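Local coordinates for protein butyryl-CoA dehydrogenase (Marinomonas mediterranea, PDB 6CXT) that is a flavoprotein of the acyl-CoA dehydrogenase family that binds flavin-adenine dinucleotide, at residues A122-E127 / Y166-T171. Sequence-based numbering, arbitrary orientation.
Sequences ANAISE and YVVYAT. With FAD (flavin-adenine dinucleotide), chain D.
The carbonyl oxygen of A122 takes a short hydrogen bond from the neighbouring strand, V167 N to A122 O at 2.8 Å (N-H···O 164°), and Y166 CA adds a CH···O contact to the same oxygen. One residue pair further along, A124 N donates to V167 O, also at 2.8 Å, so V167 is hydrogen-bonded through both its N and its O. The longer bond follows at A124 O, which receives Y169 N at 3.3 Å and a CH···O contact from V168 CA. This is parallel pairing, and it illustrates how a sheet edge can serve a cofactor. In the middle domain of the acyl-CoA dehydrogenase fold, strand 121-124 is an outermost strand of a mixed sheet within this chain; one edge is taken by strand 165-171, while N123 O accepts the flavin N3-H at 2.9 Å. Where the strand ends, I125 N and S126 N both donate to flavin O2, the latter nearly straight at 174°, which would probably help to stabilise negative charge at the N1-C2=O2 end of the ring.

Side chains fill in around this backbone. With its CG anti to the backbone N (chi1 -179°), N123 brings ND2 to the edge of the Y169 ring, 3.5 Å from Y169 CE1, the amide almost perpendicular to the ring; its OD1 is hydrogen-bonded to the ligand FK4. CG1 and CD1 of I125 cross Y169 obliquely, each 3.8 Å from Y169 CB, and F235 of helix 231-245 meets the Y169 ring edge-to-face. Opposite N123 and V167, on the other face of the sheet, A122 CB rests 3.7 Å from CD1 of Y166, whose hydroxyl is hydrogen-bonded to G160 O.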
ATOM      1  N   ALA B 122      13.267 -32.207  13.727  1.00 19.42           N
ATOM      2  CA  ALA B 122      12.570 -31.614  12.621  1.00 20.06           C
ATOM      3  C   ALA B 122      11.105 -31.787  12.929  1.00 21.56           C
ATOM      4  O   ALA B 122      10.679 -32.817  13.464  1.00 22.10           O
ATOM      5  CB  ALA B 122      12.926 -32.360  11.325  1.00 19.39           C
ATOM      6  N   ASN B 123      10.300 -30.833  12.509  1.00 20.60           N
ATOM      7  CA  ASN B 123       8.861 -30.819  12.662  1.00 21.77           C
ATOM      8  C   ASN B 123       8.211 -31.284  11.342  1.00 19.73           C
ATOM      9  O   ASN B 123       8.506 -30.737  10.316  1.00 21.61           O
ATOM     10  CB  ASN B 123       8.448 -29.391  13.013  1.00 25.06           C
ATOM     11  CG  ASN B 123       6.979 -29.234  13.221  1.00 31.84           C
ATOM     12  OD1 ASN B 123       6.394 -28.257  12.784  1.00 32.16           O
ATOM     13  ND2 ASN B 123       6.397 -30.147  13.911  1.00 31.29           N
ATOM     14  N   ALA B 124       7.287 -32.240  11.376  1.00 18.83           N
ATOM     15  CA  ALA B 124       6.748 -32.762  10.138  1.00 19.36           C
ATOM     16  C   ALA B 124       5.235 -32.897  10.155  1.00 22.63           C
ATOM     17  O   ALA B 124       4.685 -33.882  10.688  1.00 22.61           O
ATOM     18  CB  ALA B 124       7.416 -34.100   9.768  1.00 20.81           C
ATOM     19  N   ILE B 125       4.546 -31.924   9.548  1.00 23.02           N
ATOM     20  CA  ILE B 125       3.076 -32.001   9.475  1.00 22.86           C
ATOM     21  C   ILE B 125       2.579 -31.851   8.042  1.00 25.19           C
ATOM     22  O   ILE B 125       1.704 -32.625   7.633  1.00 22.50           O
ATOM     23  CB  ILE B 125       2.379 -31.027  10.505  1.00 24.78           C
ATOM     24  CG1 ILE B 125       0.862 -31.240  10.474  1.00 24.18           C
ATOM     25  CG2 ILE B 125       2.682 -29.538  10.165  1.00 23.58           C
ATOM     26  CD1 ILE B 125       0.074 -30.631  11.591  1.00 22.56           C
ATOM     27  N   SER B 126       3.163 -30.914   7.246  1.00 21.45           N
ATOM     28  CA  SER B 126       2.640 -30.594   5.897  1.00 23.88           C
ATOM     29  C   SER B 126       2.734 -31.827   4.975  1.00 24.84           C
ATOM     30  O   SER B 126       3.691 -32.598   5.107  1.00 23.36           O
ATOM     31  CB  SER B 126       3.423 -29.401   5.270  1.00 22.88           C
ATOM     32  OG  SER B 126       3.348 -28.303   6.199  1.00 22.26           O
ATOM     33  N   GLU B 127       1.770 -32.013   4.079  1.00 22.84           N
ATOM     34  CA  GLU B 127       1.837 -33.119   3.146  1.00 24.51           C
ATOM     35  C   GLU B 127       1.600 -32.630   1.776  1.00 25.24           C
ATOM     36  O   GLU B 127       1.343 -31.437   1.607  1.00 25.46           O
ATOM     37  CB  GLU B 127       0.738 -34.180   3.481  1.00 24.53           C
ATOM     38  CG  GLU B 127       0.907 -34.689   4.898  1.00 25.07           C
ATOM     39  CD  GLU B 127      -0.253 -35.566   5.408  1.00 30.18           C
ATOM     40  OE1 GLU B 127      -1.344 -35.531   4.806  1.00 31.64           O
ATOM     41  OE2 GLU B 127      -0.036 -36.223   6.461  1.00 27.59           O
ATOM     42  N   TYR B 166      12.026 -36.871  14.123  1.00 21.79           N
ATOM     43  CA  TYR B 166      10.907 -36.138  13.514  1.00 21.82           C
ATOM     44  C   TYR B 166       9.772 -36.052  14.484  1.00 24.20           C
ATOM     45  O   TYR B 166       9.394 -37.062  15.081  1.00 23.73           O
ATOM     46  CB  TYR B 166      10.419 -36.827  12.281  1.00 19.90           C
ATOM     47  CG  TYR B 166      11.510 -36.932  11.279  1.00 24.13           C
ATOM     48  CD1 TYR B 166      11.851 -35.825  10.456  1.00 21.62           C
ATOM     49  CD2 TYR B 166      12.256 -38.116  11.158  1.00 22.52           C
ATOM     50  CE1 TYR B 166      12.887 -35.915   9.509  1.00 19.56           C
ATOM     51  CE2 TYR B 166      13.316 -38.205  10.223  1.00 24.35           C
ATOM     52  CZ  TYR B 166      13.616 -37.115   9.399  1.00 23.51           C
ATOM     53  OH  TYR B 166      14.685 -37.220   8.530  1.00 19.81           O
ATOM     54  N   VAL B 167       9.227 -34.846  14.703  1.00 22.24           N
ATOM     55  CA  VAL B 167       7.916 -34.767  15.417  1.00 20.06           C
ATOM     56  C   VAL B 167       6.873 -34.842  14.320  1.00 22.28           C
ATOM     57  O   VAL B 167       6.760 -33.934  13.488  1.00 23.93           O
ATOM     58  CB  VAL B 167       7.826 -33.477  16.267  1.00 20.28           C
ATOM     59  CG1 VAL B 167       6.493 -33.374  16.975  1.00 20.29           C
ATOM     60  CG2 VAL B 167       8.973 -33.418  17.240  1.00 21.73           C
ATOM     61  N   VAL B 168       6.094 -35.918  14.293  1.00 20.85           N
ATOM     62  CA  VAL B 168       5.273 -36.260  13.139  1.00 21.68           C
ATOM     63  C   VAL B 168       3.840 -36.244  13.637  1.00 24.51           C
ATOM     64  O   VAL B 168       3.585 -36.718  14.743  1.00 23.92           O
ATOM     65  CB  VAL B 168       5.631 -37.661  12.634  1.00 22.65           C
ATOM     66  CG1 VAL B 168       4.749 -38.109  11.475  1.00 21.37           C
ATOM     67  CG2 VAL B 168       7.094 -37.686  12.238  1.00 20.93           C
ATOM     68  N   TYR B 169       2.938 -35.671  12.831  1.00 22.84           N
ATOM     69  CA  TYR B 169       1.534 -35.533  13.191  1.00 23.23           C
ATOM     70  C   TYR B 169       0.799 -36.441  12.230  1.00 23.19           C
ATOM     71  O   TYR B 169       1.005 -36.372  11.012  1.00 25.16           O
ATOM     72  CB  TYR B 169       1.071 -34.009  13.114  1.00 22.59           C
ATOM     73  CG  TYR B 169       1.723 -33.181  14.189  1.00 22.20           C
ATOM     74  CD1 TYR B 169       2.984 -32.589  13.995  1.00 21.12           C
ATOM     75  CD2 TYR B 169       1.087 -32.955  15.381  1.00 20.12           C
ATOM     76  CE1 TYR B 169       3.598 -31.877  15.003  1.00 20.91           C
ATOM     77  CE2 TYR B 169       1.686 -32.214  16.389  1.00 22.26           C
ATOM     78  CZ  TYR B 169       2.927 -31.667  16.187  1.00 21.33           C
ATOM     79  OH  TYR B 169       3.495 -30.947  17.199  1.00 21.42           O
ATOM     80  N   ALA B 170      -0.033 -37.357  12.769  1.00 23.47           N
ATOM     81  CA  ALA B 170      -0.592 -38.444  11.956  1.00 23.47           C
ATOM     82  C   ALA B 170      -2.071 -38.652  12.339  1.00 22.81           C
ATOM     83  O   ALA B 170      -2.430 -38.350  13.452  1.00 22.58           O
ATOM     84  CB  ALA B 170       0.199 -39.747  12.160  1.00 25.14           C
ATOM     85  N   THR B 171      -2.887 -39.128  11.411  1.00 24.24           N
ATOM     86  CA  THR B 171      -4.291 -39.435  11.762  1.00 26.94           C
ATOM     87  C   THR B 171      -4.365 -40.798  12.492  1.00 29.27           C
ATOM     88  O   THR B 171      -3.984 -41.832  11.911  1.00 27.49           O
ATOM     89  CB  THR B 171      -5.142 -39.456  10.508  1.00 27.33           C
ATOM     90  OG1 THR B 171      -5.016 -38.173   9.878  1.00 29.69           O
ATOM     91  CG2 THR B 171      -6.654 -39.683  10.868  1.00 27.42           C
TER
HETATM   92  PA  FAD D 401      -1.417 -23.829   0.406  1.00 20.46           P
HETATM   93  O1A FAD D 401      -1.947 -24.165   1.787  1.00 22.42           O
HETATM   94  O2A FAD D 401      -1.661 -24.663  -0.840  1.00 21.99           O
HETATM   95  O5B FAD D 401      -1.793 -22.273   0.112  1.00 21.52           O
HETATM   96  C5B FAD D 401      -1.629 -21.670  -1.193  1.00 20.34           C
HETATM   97  C4B FAD D 401      -2.290 -20.281  -1.078  1.00 20.31           C
HETATM   98  O4B FAD D 401      -3.682 -20.430  -0.698  1.00 21.79           O
HETATM   99  C3B FAD D 401      -1.614 -19.438  -0.002  1.00 21.48           C
HETATM  100  O3B FAD D 401      -1.708 -18.096  -0.495  1.00 21.94           O
HETATM  101  C2B FAD D 401      -2.582 -19.578   1.194  1.00 21.26           C
HETATM  102  O2B FAD D 401      -2.481 -18.503   2.161  1.00 21.53           O
HETATM  103  C1B FAD D 401      -3.961 -19.688   0.476  1.00 21.91           C
HETATM  104  N9A FAD D 401      -4.924 -20.332   1.394  1.00 22.91           N
HETATM  105  C8A FAD D 401      -4.960 -21.638   1.773  1.00 25.45           C
HETATM  106  N7A FAD D 401      -5.941 -21.822   2.725  1.00 25.52           N
HETATM  107  C5A FAD D 401      -6.520 -20.613   2.969  1.00 24.61           C
HETATM  108  C6A FAD D 401      -7.607 -20.071   3.826  1.00 26.22           C
HETATM  109  N6A FAD D 401      -8.307 -20.871   4.706  1.00 23.55           N
HETATM  110  N1A FAD D 401      -7.866 -18.731   3.739  1.00 26.22           N
HETATM  111  C2A FAD D 401      -7.181 -17.879   2.902  1.00 24.88           C
HETATM  112  N3A FAD D 401      -6.201 -18.328   2.086  1.00 20.63           N
HETATM  113  C4A FAD D 401      -5.831 -19.639   2.079  1.00 22.65           C
HETATM  114  N1  FAD D 401       6.000 -27.625   7.072  1.00 22.50           N
HETATM  115  C2  FAD D 401       6.299 -28.531   8.071  1.00 23.13           C
HETATM  116  O2  FAD D 401       5.399 -29.372   8.345  1.00 25.50           O
HETATM  117  N3  FAD D 401       7.490 -28.560   8.738  1.00 23.03           N
HETATM  118  C4  FAD D 401       8.489 -27.718   8.407  1.00 23.31           C
HETATM  119  O4  FAD D 401       9.559 -27.768   9.015  1.00 24.02           O
HETATM  120  C4X FAD D 401       8.249 -26.709   7.318  1.00 23.41           C
HETATM  121  N5  FAD D 401       9.198 -25.843   6.895  1.00 23.01           N
HETATM  122  C5X FAD D 401       9.002 -24.976   5.863  1.00 21.15           C
HETATM  123  C6  FAD D 401      10.070 -24.116   5.494  1.00 20.91           C
HETATM  124  C7  FAD D 401       9.893 -23.225   4.414  1.00 21.95           C
HETATM  125  C7M FAD D 401      11.046 -22.343   4.004  1.00 20.66           C
HETATM  126  C8  FAD D 401       8.615 -23.181   3.684  1.00 22.01           C
HETATM  127  C8M FAD D 401       8.418 -22.228   2.554  1.00 19.36           C
HETATM  128  C9  FAD D 401       7.538 -24.010   4.067  1.00 20.05           C
HETATM  129  C9A FAD D 401       7.707 -24.905   5.147  1.00 21.96           C
HETATM  130  N10 FAD D 401       6.665 -25.796   5.562  1.00 20.75           N
HETATM  131  C10 FAD D 401       6.926 -26.707   6.644  1.00 24.46           C
HETATM  132  C1' FAD D 401       5.373 -25.823   4.892  1.00 20.19           C
HETATM  133  C2' FAD D 401       4.566 -24.568   5.300  1.00 21.25           C
HETATM  134  O2' FAD D 401       4.095 -24.598   6.659  1.00 22.41           O
HETATM  135  C3' FAD D 401       3.460 -24.361   4.277  1.00 21.65           C
HETATM  136  O3' FAD D 401       4.113 -24.029   3.034  1.00 21.00           O
HETATM  137  C4' FAD D 401       2.318 -23.392   4.626  1.00 21.48           C
HETATM  138  O4' FAD D 401       1.515 -23.932   5.725  1.00 23.58           O
HETATM  139  C5' FAD D 401       1.395 -23.162   3.421  1.00 23.40           C
HETATM  140  O5' FAD D 401       1.011 -24.443   2.906  1.00 21.91           O
HETATM  141  P   FAD D 401       1.147 -24.718   1.363  1.00 22.98           P
HETATM  142  O1P FAD D 401       0.620 -26.121   1.043  1.00 22.41           O
HETATM  143  O2P FAD D 401       2.541 -24.437   0.835  1.00 21.90           O
HETATM  144  O3P FAD D 401       0.179 -23.692   0.598  1.00 20.24           O